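Local coordinates for Thg1-like uncharacterized protein (Bacillus thuringiensis, PDB 4KGM) that probably adds nucleotides to the 5' end of tRNA, as a bacterial relative of tRNA(His) guanylyltransferase with a polymerase palm-like catalytic domain that binds ATP and magnesium, at residues E139-F144 against Y232-V237; Y143-Q148 against P224-D229; A14-L19 against E94-K99; M23-R28 against A132-Q137. One frame throughout, in Å; residues are numbered along the deposited sequence.

Interaction 1: E139-F144 against Y232-V237; sequences EVANYF and YVEQFV
Glu234 OE2 receives a hydrogen bond from a water at 2.9 Å, and that same water accepts from Ala141 N at 3.1 Å; Arg230, just ahead of helix 231-237, adds a long, weak ion pair to this oxygen. The bridged N-H belongs to the first turn of helix 140-160, where no preceding turn offers it a carbonyl, and the partly positive helix start would probably favour a carboxylate nearby. Glutamate suits the place because its chain, extended beyond CG, brings OE2 to the water while its CG packs on Ala141 CB at 4.0 Å.

Apart from this water bridge the contact is apolar. Val140 turns CG1 anti to its backbone N (chi1 -178°), and this one methyl meets Val233 CG1 at 3.7 Å and Val237 CG2 at 3.6 Å. Val140 and Val237 pass one another pointing opposite ways, whereas Val233 slants across both Val140 and Phe144, its CG1 lying 3.6 Å from Phe144 CD2. Compact beta-branched side chains fill such a seam with few rotamers to lose. Ala141, having only a methyl group, lets the backbones close in, its CA standing 5.7 Å from that of Val233.

The helix segments run roughly antiparallel, 140° between their directions. Phe144 continues inward to Leu69, Tyr71 and Leu80, while Glu139, at the N-cap position, bridges to Arg7 of the second subunit. Two helices packed together on one face of an antiparallel sheet fit the layered build of the palm-like catalytic domain.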
# COMPACT_ATOMS: atom_id res chain seq x y z
N GLU A 139 -14.91 10.58 13.20
CA GLU A 139 -14.19 11.54 12.37
C GLU A 139 -14.94 11.83 11.07
O GLU A 139 -14.53 12.68 10.28
CB GLU A 139 -12.77 11.05 12.06
CG GLU A 139 -11.81 11.12 13.25
CD GLU A 139 -11.21 12.50 13.44
OE1 GLU A 139 -11.92 13.51 13.27
OE2 GLU A 139 -10.00 12.57 13.76
N VAL A 140 -16.05 11.12 10.86
CA VAL A 140 -16.84 11.29 9.65
C VAL A 140 -17.51 12.66 9.61
O VAL A 140 -17.43 13.37 8.61
CB VAL A 140 -17.91 10.19 9.50
CG1 VAL A 140 -18.68 10.38 8.19
CG2 VAL A 140 -17.26 8.82 9.55
N ALA A 141 -18.16 13.03 10.71
CA ALA A 141 -18.75 14.35 10.84
C ALA A 141 -17.67 15.41 10.68
O ALA A 141 -17.84 16.38 9.94
CB ALA A 141 -19.45 14.50 12.18
N ASN A 142 -16.55 15.21 11.36
CA ASN A 142 -15.41 16.11 11.26
C ASN A 142 -14.87 16.25 9.84
O ASN A 142 -14.27 17.27 9.50
CB ASN A 142 -14.29 15.68 12.22
CG ASN A 142 -14.62 15.95 13.67
OD1 ASN A 142 -14.76 15.03 14.48
ND2 ASN A 142 -14.74 17.23 14.02
N TYR A 143 -15.09 15.24 9.01
CA TYR A 143 -14.66 15.31 7.61
C TYR A 143 -15.48 16.33 6.83
O TYR A 143 -14.92 17.19 6.14
CB TYR A 143 -14.75 13.95 6.92
CG TYR A 143 -14.51 14.05 5.42
CD1 TYR A 143 -13.22 14.14 4.92
CD2 TYR A 143 -15.57 14.07 4.53
CE1 TYR A 143 -13.00 14.25 3.56
CE2 TYR A 143 -15.35 14.18 3.17
CZ TYR A 143 -14.07 14.27 2.69
OH TYR A 143 -13.85 14.38 1.34
N PHE A 144 -16.80 16.22 6.94
CA PHE A 144 -17.69 17.13 6.23
C PHE A 144 -17.64 18.54 6.81
O PHE A 144 -17.79 19.52 6.08
CB PHE A 144 -19.12 16.58 6.24
CG PHE A 144 -19.27 15.28 5.50
CD1 PHE A 144 -19.33 15.25 4.12
CD2 PHE A 144 -19.35 14.08 6.20
CE1 PHE A 144 -19.46 14.05 3.44
CE2 PHE A 144 -19.48 12.88 5.52
CZ PHE A 144 -19.54 12.87 4.14
N TYR A 232 -26.72 15.10 11.66
CA TYR A 232 -27.07 15.15 10.24
C TYR A 232 -26.20 14.19 9.44
O TYR A 232 -26.66 13.59 8.46
CB TYR A 232 -26.92 16.57 9.71
CG TYR A 232 -27.31 16.73 8.25
CD1 TYR A 232 -28.63 16.89 7.88
CD2 TYR A 232 -26.34 16.74 7.25
CE1 TYR A 232 -28.99 17.05 6.55
CE2 TYR A 232 -26.69 16.90 5.92
CZ TYR A 232 -28.01 17.05 5.58
OH TYR A 232 -28.36 17.20 4.26
N VAL A 233 -24.95 14.04 9.86
CA VAL A 233 -24.03 13.10 9.23
C VAL A 233 -23.98 11.79 10.01
O VAL A 233 -24.05 10.70 9.42
CB VAL A 233 -22.61 13.69 9.12
CG1 VAL A 233 -21.63 12.64 8.63
CG2 VAL A 233 -22.60 14.91 8.21
N GLU A 234 -23.87 11.89 11.33
CA GLU A 234 -23.70 10.73 12.19
C GLU A 234 -24.87 9.75 12.16
O GLU A 234 -24.74 8.62 12.62
CB GLU A 234 -23.40 11.17 13.63
CG GLU A 234 -22.05 11.85 13.78
CD GLU A 234 -21.68 12.13 15.23
OE1 GLU A 234 -22.60 12.14 16.08
OE2 GLU A 234 -20.48 12.32 15.52
N GLN A 235 -26.00 10.19 11.62
CA GLN A 235 -27.16 9.32 11.47
C GLN A 235 -26.87 8.17 10.50
O GLN A 235 -27.52 7.13 10.55
CB GLN A 235 -28.37 10.11 10.96
CG GLN A 235 -28.13 10.82 9.64
CD GLN A 235 -29.37 11.51 9.11
OE1 GLN A 235 -30.48 11.00 9.24
NE2 GLN A 235 -29.19 12.68 8.50
N PHE A 236 -25.88 8.37 9.63
CA PHE A 236 -25.50 7.36 8.66
C PHE A 236 -24.26 6.60 9.13
O PHE A 236 -23.91 5.56 8.58
CB PHE A 236 -25.23 8.00 7.29
CG PHE A 236 -26.37 8.82 6.77
CD1 PHE A 236 -27.55 8.22 6.35
CD2 PHE A 236 -26.27 10.20 6.68
CE1 PHE A 236 -28.60 8.98 5.86
CE2 PHE A 236 -27.31 10.96 6.19
CZ PHE A 236 -28.48 10.35 5.78
N VAL A 237 -23.59 7.15 10.14
CA VAL A 237 -22.34 6.59 10.63
C VAL A 237 -22.56 5.49 11.67
O VAL A 237 -21.95 4.43 11.59
CB VAL A 237 -21.45 7.69 11.25
CG1 VAL A 237 -20.14 7.11 11.73
CG2 VAL A 237 -21.21 8.79 10.23
O HOH W 1 -18.51 11.65 13.44

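Interaction 2: Y143-Q148 against P224-D229; sequences YFIWRQ and PIISKD
The flat amide of Gln148 has Ile226 CG1 over one face, 3.4 Å from its CD, and meets the backbone of the 224-229 loop along its edge. Gln148 NE2 donates to Pro224 O at 3.0 Å, almost straight (172°) and with the acceptor in the amide plane; Gln148 OE1 accepts from Ile226 N at 2.9 Å, the donor tilted 22° from the carbonyl plane. Glutamine suits this place because one group offers both a donor and an acceptor, and its extended chain carries them clear of the helix. The Phe144 ring, with Tyr143 CD2 over the centre of one face, leads off toward the sheet; within this contact it is the residue's CB that approaches Ile226.

Beside the amide, Ile145 lays CG1 against Ile226 CB at 3.6 Å, the two side chains crossing obliquely. Its CG1 stands beside the backbone N (chi1 -68°), which swings the branch toward the loop and puts CD1 3.7 Å from Ser227 CA.

Ile226 opens the short 3-10 turn 226-228, so its N-H lacks a partner within that turn, and Gln148 supplies one from the helix. Paired bonds of opposite sense fix the amide's rotation and tie down the loop through main-chain atoms.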
# COMPACT_ATOMS: atom_id res chain seq x y z
N TYR A 143 -15.09 15.24 9.01
CA TYR A 143 -14.66 15.31 7.61
C TYR A 143 -15.48 16.33 6.83
O TYR A 143 -14.92 17.19 6.14
CB TYR A 143 -14.75 13.95 6.92
CG TYR A 143 -14.51 14.05 5.42
CD1 TYR A 143 -13.22 14.14 4.92
CD2 TYR A 143 -15.57 14.07 4.53
CE1 TYR A 143 -13.00 14.25 3.56
CE2 TYR A 143 -15.35 14.18 3.17
CZ TYR A 143 -14.07 14.27 2.69
OH TYR A 143 -13.85 14.38 1.34
N PHE A 144 -16.80 16.22 6.94
CA PHE A 144 -17.69 17.13 6.23
C PHE A 144 -17.64 18.54 6.81
O PHE A 144 -17.79 19.52 6.08
CB PHE A 144 -19.12 16.58 6.24
CG PHE A 144 -19.27 15.28 5.50
CD1 PHE A 144 -19.33 15.25 4.12
CD2 PHE A 144 -19.35 14.08 6.20
CE1 PHE A 144 -19.46 14.05 3.44
CE2 PHE A 144 -19.48 12.88 5.52
CZ PHE A 144 -19.54 12.87 4.14
N ILE A 145 -17.42 18.63 8.12
CA ILE A 145 -17.19 19.92 8.77
C ILE A 145 -15.94 20.56 8.17
O ILE A 145 -15.91 21.77 7.92
CB ILE A 145 -17.01 19.76 10.29
CG1 ILE A 145 -18.32 19.32 10.94
CG2 ILE A 145 -16.53 21.07 10.92
CD1 ILE A 145 -18.18 18.96 12.41
N TRP A 146 -14.92 19.74 7.93
CA TRP A 146 -13.69 20.20 7.32
C TRP A 146 -13.94 20.64 5.88
O TRP A 146 -13.31 21.58 5.39
CB TRP A 146 -12.64 19.09 7.36
CG TRP A 146 -11.36 19.41 6.65
CD1 TRP A 146 -10.57 20.51 6.83
CD2 TRP A 146 -10.70 18.59 5.68
NE1 TRP A 146 -9.47 20.44 6.01
CE2 TRP A 146 -9.53 19.27 5.29
CE3 TRP A 146 -10.99 17.36 5.08
CZ2 TRP A 146 -8.64 18.76 4.35
CZ3 TRP A 146 -10.12 16.85 4.14
CH2 TRP A 146 -8.95 17.55 3.78
N ARG A 147 -14.87 19.97 5.21
CA ARG A 147 -15.20 20.29 3.83
C ARG A 147 -16.07 21.54 3.72
O ARG A 147 -15.93 22.32 2.78
CB ARG A 147 -15.90 19.10 3.16
CG ARG A 147 -15.00 17.89 2.93
CD ARG A 147 -14.01 18.14 1.80
NE ARG A 147 -12.75 18.71 2.27
CZ ARG A 147 -11.83 19.25 1.47
NH1 ARG A 147 -12.05 19.31 0.17
NH2 ARG A 147 -10.71 19.73 1.98
N GLN A 148 -16.96 21.73 4.69
CA GLN A 148 -17.79 22.93 4.73
C GLN A 148 -16.97 24.17 5.07
O GLN A 148 -17.25 25.26 4.58
CB GLN A 148 -18.93 22.77 5.74
CG GLN A 148 -20.15 22.03 5.20
CD GLN A 148 -21.33 22.08 6.15
OE1 GLN A 148 -21.17 22.34 7.34
NE2 GLN A 148 -22.52 21.83 5.62
N PRO A 224 -27.80 21.84 6.82
CA PRO A 224 -27.32 22.64 7.95
C PRO A 224 -25.80 22.75 7.99
O PRO A 224 -25.10 22.08 7.22
CB PRO A 224 -27.80 21.85 9.16
CG PRO A 224 -27.82 20.44 8.69
CD PRO A 224 -28.24 20.50 7.25
N ILE A 225 -25.30 23.60 8.88
CA ILE A 225 -23.88 23.64 9.18
C ILE A 225 -23.58 22.43 10.06
O ILE A 225 -24.07 22.34 11.18
CB ILE A 225 -23.49 24.93 9.92
CG1 ILE A 225 -24.00 26.15 9.15
CG2 ILE A 225 -21.98 25.00 10.11
CD1 ILE A 225 -23.68 27.47 9.83
N ILE A 226 -22.78 21.50 9.54
CA ILE A 226 -22.53 20.23 10.21
C ILE A 226 -21.98 20.42 11.63
O ILE A 226 -22.32 19.66 12.54
CB ILE A 226 -21.58 19.33 9.40
CG1 ILE A 226 -22.03 19.26 7.94
CG2 ILE A 226 -21.52 17.93 10.00
CD1 ILE A 226 -23.38 18.61 7.75
N SER A 227 -21.14 21.43 11.81
CA SER A 227 -20.54 21.70 13.12
C SER A 227 -21.59 22.10 14.17
O SER A 227 -21.33 22.05 15.37
CB SER A 227 -19.46 22.79 13.01
OG SER A 227 -19.98 23.98 12.45
N LYS A 228 -22.78 22.48 13.70
CA LYS A 228 -23.87 22.83 14.60
C LYS A 228 -24.98 21.77 14.57
O LYS A 228 -25.98 21.89 15.26
CB LYS A 228 -24.44 24.21 14.24
N ASP A 229 -24.78 20.74 13.75
CA ASP A 229 -25.73 19.64 13.66
C ASP A 229 -25.03 18.38 13.18
O ASP A 229 -25.15 17.98 12.02
CB ASP A 229 -26.90 19.99 12.73
CG ASP A 229 -28.00 18.95 12.75
OD1 ASP A 229 -28.09 18.21 13.74
OD2 ASP A 229 -28.77 18.89 11.77

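Interaction 3: A14-L19 against E94-K99; sequences AYRIKL and ENNLQK. With PO4 (phosphate ion), chain J.
A single beta bridge, Lys18 with Asn96, joins the loop 14-19 to the start of helix 97-119 beside a phosphate site. Leu97 N donates to Ile17 O at 2.8 Å, and Leu19 N to Asn95 O, also at 2.8 Å. Glu94 and Asn95 take left-handed backbone angles, which asparagine tolerates well. Asn96 caps the helix: its OD1 accepts from Lys99 N at 3.0 Å. Its ND2 sits 3.9 Å above the centre of the Arg16 guanidinium face, the two planes 82° apart.

At the edge of that guanidinium, Arg16 NH2 binds phosphate O4 at 2.6 Å with a nearly straight N-H (175°), and Lys99 NZ reaches phosphate O3 at 2.8 Å. Arg131 of the second subunit completes this cationic grip on an ion that probably came from the crystallisation liquor. Gln98 divides its amide: NE2 gives to Tyr15 O at 2.9 Å from above the carbonyl plane, while OE1 takes Ala132 N of the second subunit.

Beneath, Ile17 lies along Leu97, CG2 near CD2, while Leu19 comes across Leu97 squarely, CD2 toward CD1, and both leucines rest on strand 128-134, Leu19 on Val134 and Leu97 on Ala132.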
# COMPACT_ATOMS: atom_id res chain seq x y z
N ALA A 14 0.59 -6.52 -6.90
CA ALA A 14 1.47 -5.71 -6.06
C ALA A 14 0.80 -4.39 -5.71
O ALA A 14 1.14 -3.76 -4.71
CB ALA A 14 2.80 -5.47 -6.76
N TYR A 15 -0.17 -3.98 -6.52
CA TYR A 15 -0.92 -2.76 -6.26
C TYR A 15 -2.42 -3.01 -6.24
O TYR A 15 -3.22 -2.10 -6.44
CB TYR A 15 -0.52 -1.66 -7.25
CG TYR A 15 0.93 -1.30 -7.10
CD1 TYR A 15 1.34 -0.43 -6.10
CD2 TYR A 15 1.90 -1.85 -7.93
CE1 TYR A 15 2.68 -0.11 -5.93
CE2 TYR A 15 3.23 -1.54 -7.77
CZ TYR A 15 3.62 -0.67 -6.77
OH TYR A 15 4.94 -0.35 -6.61
N ARG A 16 -2.79 -4.26 -5.99
CA ARG A 16 -4.19 -4.61 -5.75
C ARG A 16 -4.51 -4.28 -4.30
O ARG A 16 -4.62 -5.16 -3.45
CB ARG A 16 -4.44 -6.08 -6.03
CG ARG A 16 -5.91 -6.45 -6.03
CD ARG A 16 -6.13 -7.89 -6.47
NE ARG A 16 -7.55 -8.19 -6.61
CZ ARG A 16 -8.26 -7.94 -7.70
NH1 ARG A 16 -7.68 -7.39 -8.76
NH2 ARG A 16 -9.55 -8.24 -7.74
N ILE A 17 -4.65 -2.99 -4.02
CA ILE A 17 -4.85 -2.52 -2.66
C ILE A 17 -6.32 -2.61 -2.26
O ILE A 17 -7.21 -2.28 -3.05
CB ILE A 17 -4.34 -1.07 -2.51
CG1 ILE A 17 -2.88 -0.99 -2.96
CG2 ILE A 17 -4.49 -0.58 -1.08
CD1 ILE A 17 -2.30 0.39 -2.95
N LYS A 18 -6.57 -3.08 -1.05
CA LYS A 18 -7.93 -3.15 -0.52
C LYS A 18 -8.05 -2.41 0.80
O LYS A 18 -7.18 -2.51 1.67
CB LYS A 18 -8.38 -4.60 -0.35
CG LYS A 18 -8.71 -5.30 -1.66
CD LYS A 18 -9.33 -6.67 -1.41
CE LYS A 18 -9.84 -7.29 -2.70
NZ LYS A 18 -10.42 -8.64 -2.46
N LEU A 19 -9.12 -1.64 0.95
CA LEU A 19 -9.42 -0.96 2.20
C LEU A 19 -9.96 -1.96 3.20
O LEU A 19 -10.73 -2.85 2.84
CB LEU A 19 -10.44 0.15 1.97
CG LEU A 19 -10.04 1.31 1.05
CD1 LEU A 19 -11.25 2.16 0.71
CD2 LEU A 19 -8.96 2.16 1.71
N GLU A 94 -15.54 -4.98 -3.40
CA GLU A 94 -14.79 -5.62 -2.32
C GLU A 94 -13.74 -4.70 -1.72
O GLU A 94 -12.67 -5.14 -1.31
CB GLU A 94 -14.15 -6.93 -2.81
CG GLU A 94 -15.14 -7.93 -3.37
CD GLU A 94 -14.46 -9.07 -4.10
OE1 GLU A 94 -13.38 -8.83 -4.70
OE2 GLU A 94 -14.99 -10.19 -4.09
N ASN A 95 -14.06 -3.41 -1.67
CA ASN A 95 -13.16 -2.37 -1.15
C ASN A 95 -11.82 -2.26 -1.88
O ASN A 95 -10.83 -1.83 -1.30
CB ASN A 95 -12.96 -2.53 0.36
CG ASN A 95 -13.85 -1.60 1.17
OD1 ASN A 95 -14.81 -1.03 0.65
ND2 ASN A 95 -13.53 -1.44 2.45
N ASN A 96 -11.81 -2.64 -3.16
CA ASN A 96 -10.65 -2.44 -4.02
C ASN A 96 -10.38 -0.95 -4.24
O ASN A 96 -11.21 -0.25 -4.82
CB ASN A 96 -10.88 -3.15 -5.36
CG ASN A 96 -9.67 -3.06 -6.29
OD1 ASN A 96 -9.22 -1.98 -6.65
ND2 ASN A 96 -9.16 -4.22 -6.69
N LEU A 97 -9.23 -0.48 -3.78
CA LEU A 97 -8.90 0.94 -3.82
C LEU A 97 -8.96 1.55 -5.22
O LEU A 97 -9.72 2.49 -5.45
CB LEU A 97 -7.52 1.20 -3.19
CG LEU A 97 -7.09 2.67 -3.08
CD1 LEU A 97 -7.93 3.42 -2.05
CD2 LEU A 97 -5.61 2.78 -2.76
N GLN A 98 -8.17 1.02 -6.15
CA GLN A 98 -8.08 1.58 -7.49
C GLN A 98 -9.39 1.51 -8.27
O GLN A 98 -9.65 2.34 -9.13
CB GLN A 98 -6.97 0.91 -8.30
CG GLN A 98 -5.56 1.23 -7.82
CD GLN A 98 -4.51 0.85 -8.83
OE1 GLN A 98 -4.36 1.50 -9.86
NE2 GLN A 98 -3.77 -0.22 -8.54
N LYS A 99 -10.21 0.52 -7.95
CA LYS A 99 -11.48 0.35 -8.65
C LYS A 99 -12.53 1.32 -8.12
O LYS A 99 -13.29 1.90 -8.89
CB LYS A 99 -11.96 -1.10 -8.55
CG LYS A 99 -12.54 -1.64 -9.84
CD LYS A 99 -12.81 -3.13 -9.76
CE LYS A 99 -13.34 -3.67 -11.08
NZ LYS A 99 -13.61 -5.13 -11.01
P PO4 J . -10.77 -7.75 -11.34
O1 PO4 J . -11.48 -9.00 -11.80
O2 PO4 J . -9.31 -7.85 -11.70
O3 PO4 J . -11.37 -6.54 -12.01
O4 PO4 J . -10.92 -7.61 -9.84
O HOH W 2 -6.38 -2.64 -7.84
O HOH W 3 -6.56 -1.12 -5.61

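Interaction 4: M23-R28 against A132-Q137; sequences MPVIVR and AQVLPQ
Val25 CG2 and Val134 CG1 meet at 4.1 Å where strand 25-31 pairs antiparallel with strand 128-134, the outermost strand on this side of the palm-like sheet. They form a non-hydrogen-bonded pair, as do Val27 and Ala132, and all four side chains point to the same face, the one covered by helix 97-119. The valines meet at a slant, and Ala132 keeps the layer thin enough for Leu97 and Ile100 of that helix to settle on it.

On the other face Ile26 and Gln133 make the hydrogen-bonded pair. Ile26 N donates to Gln133 O at 3.0 Å, while the return bond from Gln133 N is weak. Ile26 slants across Leu135, its CG1 3.6 Å from Leu135 CD1, and both pack under Tyr143 of helix 140-160. Beta-branched Ile26 favours the extended backbone, and with Leu135 it fills the layer between sheet and helix.

At the start of the strand the pairing outlasts the regular ribbon. Pro24, which has no N-H to give, still accepts from Leu135 N at 3.0 Å, and its ring lies across the Gln137 side chain nearly at right angles, CG to CG 4.1 Å. Met23 holds CG between its backbone N and carbonyl carbon (chi1 62°), bringing the thioether sulfur SD slantwise over to Val134, 3.9 Å from its CB.

Farther along, the same strand carries Asp30, a ligand of both magnesium ions. Arg28 turns NH2 to Glu12 of the second subunit and NH1 to Tyr143 OH and to a water at 2.8 Å, which donates to Gln133 OE1 at 2.8 Å.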
# COMPACT_ATOMS: atom_id res chain seq x y z
N MET A 23 -15.85 -0.37 8.08
CA MET A 23 -15.57 0.97 8.56
C MET A 23 -15.89 2.01 7.48
O MET A 23 -15.83 1.69 6.29
CB MET A 23 -14.13 1.09 9.07
CG MET A 23 -13.05 0.86 8.03
SD MET A 23 -11.41 1.05 8.76
CE MET A 23 -11.44 -0.23 10.01
N PRO A 24 -16.25 3.24 7.89
CA PRO A 24 -16.64 4.31 6.96
C PRO A 24 -15.63 4.54 5.83
O PRO A 24 -14.43 4.63 6.08
CB PRO A 24 -16.70 5.54 7.85
CG PRO A 24 -17.06 5.01 9.19
CD PRO A 24 -16.37 3.67 9.29
N VAL A 25 -16.14 4.63 4.60
CA VAL A 25 -15.31 4.94 3.44
C VAL A 25 -15.71 6.28 2.84
O VAL A 25 -16.89 6.56 2.65
CB VAL A 25 -15.42 3.84 2.36
CG1 VAL A 25 -14.82 4.32 1.05
CG2 VAL A 25 -14.74 2.56 2.83
N ILE A 26 -14.71 7.12 2.56
CA ILE A 26 -14.95 8.41 1.92
C ILE A 26 -14.31 8.45 0.54
O ILE A 26 -13.13 8.13 0.38
CB ILE A 26 -14.39 9.57 2.77
CG1 ILE A 26 -15.16 9.68 4.09
CG2 ILE A 26 -14.47 10.88 2.00
CD1 ILE A 26 -16.60 10.09 3.92
N VAL A 27 -15.10 8.84 -0.46
CA VAL A 27 -14.59 9.03 -1.81
C VAL A 27 -14.75 10.48 -2.24
O VAL A 27 -15.85 11.03 -2.20
CB VAL A 27 -15.35 8.15 -2.82
CG1 VAL A 27 -14.83 8.40 -4.23
CG2 VAL A 27 -15.21 6.68 -2.46
N ARG A 28 -13.65 11.12 -2.63
CA ARG A 28 -13.72 12.48 -3.15
C ARG A 28 -13.37 12.55 -4.63
O ARG A 28 -12.36 11.99 -5.08
CB ARG A 28 -12.86 13.45 -2.33
CG ARG A 28 -13.08 14.92 -2.73
CD ARG A 28 -12.52 15.91 -1.71
NE ARG A 28 -11.06 15.94 -1.69
CZ ARG A 28 -10.32 15.51 -0.67
NH1 ARG A 28 -10.90 15.03 0.42
NH2 ARG A 28 -9.00 15.58 -0.74
N ALA A 132 -9.95 7.41 -2.70
CA ALA A 132 -10.73 6.77 -1.65
C ALA A 132 -9.91 6.62 -0.38
O ALA A 132 -8.67 6.63 -0.42
CB ALA A 132 -11.26 5.42 -2.12
N GLN A 133 -10.60 6.46 0.75
CA GLN A 133 -9.94 6.32 2.04
C GLN A 133 -10.93 5.79 3.07
O GLN A 133 -12.12 5.67 2.79
CB GLN A 133 -9.41 7.67 2.51
CG GLN A 133 -10.49 8.60 3.03
CD GLN A 133 -9.96 10.00 3.31
OE1 GLN A 133 -9.46 10.68 2.42
NE2 GLN A 133 -10.07 10.42 4.57
N VAL A 134 -10.43 5.48 4.26
CA VAL A 134 -11.30 5.12 5.37
C VAL A 134 -11.21 6.17 6.48
O VAL A 134 -10.26 6.95 6.54
CB VAL A 134 -10.95 3.73 5.96
CG1 VAL A 134 -11.18 2.64 4.92
CG2 VAL A 134 -9.52 3.71 6.47
N LEU A 135 -12.22 6.18 7.34
CA LEU A 135 -12.25 7.09 8.47
C LEU A 135 -12.86 6.40 9.68
O LEU A 135 -13.79 5.60 9.53
CB LEU A 135 -13.08 8.34 8.15
CG LEU A 135 -12.44 9.44 7.31
CD1 LEU A 135 -13.41 10.59 7.14
CD2 LEU A 135 -11.16 9.93 7.96
N PRO A 136 -12.34 6.68 10.87
CA PRO A 136 -13.00 6.21 12.09
C PRO A 136 -14.36 6.88 12.23
O PRO A 136 -14.55 7.99 11.71
CB PRO A 136 -12.05 6.64 13.21
CG PRO A 136 -11.19 7.70 12.61
CD PRO A 136 -11.07 7.38 11.16
N GLN A 137 -15.29 6.22 12.91
CA GLN A 137 -16.66 6.72 13.04
C GLN A 137 -16.76 8.13 13.63
O GLN A 137 -17.60 8.93 13.20
CB GLN A 137 -17.50 5.75 13.88
CG GLN A 137 -17.87 4.46 13.16
CD GLN A 137 -18.65 3.51 14.04
OE1 GLN A 137 -18.16 3.06 15.08
NE2 GLN A 137 -19.88 3.20 13.63
O HOH W 4 -9.64 13.48 2.40

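Interactions 1 and 2 share Tyr143 and Phe144 and bind successive turns of helix 140-160 to the C-terminal part of the chain; they touch through Ile226 against Tyr232 and Val233. The first is a buried seam of valines with one bridging water, the second only partly buried and fastened by an amide on backbone atoms. Interaction 4 is the buried strand pairing beneath this helix, joined to interaction 1 by polar bonds, Tyr143 OH with Arg28 NH1 and Val237 O with Gln137 NE2. Interaction 3, also largely buried though farthest from the chain's centre, is rich in hydrogen bonds and charge, and Leu19 and Leu97 join it to strand 128-134.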